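Local coordinates for protein D-alanyl-D-alanine carboxypeptidase (Mycobacterium tuberculosis H37Rv, PDB 4RYE) that shows D,D-carboxypeptidase activity and probably removes the terminal D-alanine from peptidoglycan stem peptides during cell-wall biogenesis, at residues K123-A128 with S135-T140. Sequence-based numbering, arbitrary orientation.
Sequences KMNAKA and STHATT
Asn125 OD1 accepts the backbone N-H of Ala138 at 2.7 Å, in the plane of its own carbonyl and on a lone pair, with a nearly straight N-H...O angle of 163°. The other half of the same amide turns back to the same residue: Asn125 ND2 donates to Ala138 O at 3.1 Å, and this acceptor lies close to the amide plane. Two bonds to the N and O of one residue therefore fix the rotation of the carboxamide, which pairs with the backbone N-H and C=O of Ala138, much as a neighbouring strand residue would. With CG anti to its carbonyl carbon (chi1 -75°), Asn125 reaches out from the helix to this edge. The His137 ring runs almost parallel to the amide, the planes 3° apart, and Asn125 ND2 approaches it obliquely, 3.6 Å from ND1 of His137; no hydrogen bond joins them.

Mostly apolar contacts lie beside the amide. Met124, a selenomethionine, bends at its last torsion, bringing its CE to 3.8 Å from Ala138 CB and 3.7 Å from Thr140 O. One helical turn from Met124, Ala128 CB faces Thr136 CB at 4.2 Å. A water gives a further link, donating to Asn125 O at 2.8 Å and more weakly to Thr136 O.

The contact ties helix 117-130 to the irregular chain that follows it, before helix 155-166. Thr136 OG1 hydrogen-bonds to Asp157 of that later helix, while His137 shares backbone bonds with Ala152. Met124 also packs on Leu52 and Val56 of helix 50-60, and its side chain is about 7 Å from that of Lys50, the probable proton acceptor, so the contact lies near, without touching, what is probably the SxxK motif of penicillin-binding proteins.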
loop_
_atom_site.group_PDB
_atom_site.type_symbol
_atom_site.label_atom_id
_atom_site.label_comp_id
_atom_site.label_asym_id
_atom_site.label_seq_id
_atom_site.Cartn_x
_atom_site.Cartn_y
_atom_site.Cartn_z
ATOM N N LYS A 123 -3.526 7.168 -15.660
ATOM C CA LYS A 123 -2.099 7.222 -15.310
ATOM C C LYS A 123 -1.657 6.109 -14.359
ATOM O O LYS A 123 -0.554 5.570 -14.494
ATOM C CB LYS A 123 -1.728 8.588 -14.720
ATOM C CG LYS A 123 -1.826 9.740 -15.721
ATOM C CD LYS A 123 -1.543 11.081 -15.034
ATOM C CE LYS A 123 -1.523 12.219 -16.053
ATOM N NZ LYS A 123 -1.286 13.541 -15.403
HETATM N N MSE A 124 -2.494 5.770 -13.381
HETATM C CA MSE A 124 -2.171 4.664 -12.481
HETATM C C MSE A 124 -2.080 3.332 -13.235
HETATM O O MSE A 124 -1.160 2.547 -13.036
HETATM C CB MSE A 124 -3.206 4.569 -11.355
HETATM C CG MSE A 124 -3.078 5.675 -10.307
HETATM SE SE MSE A 124 -4.733 5.836 -9.283
HETATM C CE MSE A 124 -4.637 4.174 -8.256
ATOM N N ASN A 125 -3.043 3.085 -14.107
ATOM C CA ASN A 125 -3.036 1.865 -14.901
ATOM C C ASN A 125 -1.851 1.830 -15.858
ATOM O O ASN A 125 -1.232 0.784 -16.041
ATOM C CB ASN A 125 -4.374 1.706 -15.630
ATOM C CG ASN A 125 -5.477 1.257 -14.691
ATOM O OD1 ASN A 125 -5.227 0.469 -13.776
ATOM N ND2 ASN A 125 -6.685 1.767 -14.890
ATOM N N ALA A 126 -1.508 2.976 -16.439
ATOM C CA ALA A 126 -0.315 3.032 -17.288
ATOM C C ALA A 126 0.956 2.723 -16.490
ATOM O O ALA A 126 1.860 2.040 -16.980
ATOM C CB ALA A 126 -0.199 4.375 -17.974
ATOM N N LYS A 127 1.025 3.232 -15.268
ATOM C CA LYS A 127 2.185 2.995 -14.406
ATOM C C LYS A 127 2.318 1.509 -14.046
ATOM O O LYS A 127 3.414 0.936 -14.113
ATOM C CB LYS A 127 2.068 3.860 -13.144
ATOM C CG LYS A 127 3.172 3.656 -12.108
ATOM C CD LYS A 127 4.558 3.709 -12.735
ATOM C CE LYS A 127 5.393 4.812 -12.158
ATOM N NZ LYS A 127 5.302 6.032 -13.010
ATOM N N ALA A 128 1.206 0.881 -13.675
ATOM C CA ALA A 128 1.216 -0.556 -13.392
ATOM C C ALA A 128 1.772 -1.332 -14.579
ATOM O O ALA A 128 2.600 -2.234 -14.411
ATOM C CB ALA A 128 -0.182 -1.053 -13.026
ATOM N N SER A 135 -1.758 -7.698 -13.895
ATOM C CA SER A 135 -3.012 -8.164 -13.321
ATOM C C SER A 135 -3.641 -7.075 -12.475
ATOM O O SER A 135 -4.591 -7.322 -11.731
ATOM C CB SER A 135 -2.792 -9.428 -12.496
ATOM O OG SER A 135 -2.244 -10.435 -13.325
ATOM N N THR A 136 -3.115 -5.863 -12.601
ATOM C CA THR A 136 -3.617 -4.761 -11.792
ATOM C C THR A 136 -4.449 -3.781 -12.605
ATOM O O THR A 136 -4.039 -3.331 -13.666
ATOM C CB THR A 136 -2.466 -4.036 -11.108
ATOM O OG1 THR A 136 -1.815 -4.965 -10.236
ATOM C CG2 THR A 136 -2.980 -2.867 -10.278
ATOM N N HIS A 137 -5.623 -3.445 -12.089
ATOM C CA HIS A 137 -6.486 -2.481 -12.751
ATOM C C HIS A 137 -7.130 -1.606 -11.695
ATOM O O HIS A 137 -7.917 -2.088 -10.878
ATOM C CB HIS A 137 -7.571 -3.208 -13.551
ATOM C CG HIS A 137 -8.521 -2.286 -14.253
ATOM N ND1 HIS A 137 -8.139 -1.487 -15.310
ATOM C CD2 HIS A 137 -9.834 -2.026 -14.041
ATOM C CE1 HIS A 137 -9.177 -0.779 -15.724
ATOM N NE2 HIS A 137 -10.216 -1.086 -14.972
ATOM N N ALA A 138 -6.779 -0.324 -11.697
ATOM C CA ALA A 138 -7.398 0.637 -10.786
ATOM C C ALA A 138 -8.691 1.138 -11.400
ATOM O O ALA A 138 -8.797 1.252 -12.621
ATOM C CB ALA A 138 -6.465 1.796 -10.537
ATOM N N THR A 139 -9.674 1.435 -10.551
ATOM C CA THR A 139 -10.918 2.051 -10.988
ATOM C C THR A 139 -11.131 3.391 -10.292
ATOM O O THR A 139 -11.916 4.213 -10.759
ATOM C CB THR A 139 -12.145 1.170 -10.701
ATOM O OG1 THR A 139 -12.228 0.914 -9.294
ATOM C CG2 THR A 139 -12.070 -0.154 -11.469
ATOM N N THR A 140 -10.452 3.595 -9.162
ATOM C CA THR A 140 -10.470 4.882 -8.452
ATOM C C THR A 140 -9.074 5.189 -7.915
ATOM O O THR A 140 -8.274 4.278 -7.712
ATOM C CB THR A 140 -11.423 4.880 -7.235
ATOM O OG1 THR A 140 -10.966 3.916 -6.275
ATOM C CG2 THR A 140 -12.864 4.576 -7.651
HETATM O O HOH W 1 -2.906 -1.460 -16.170
#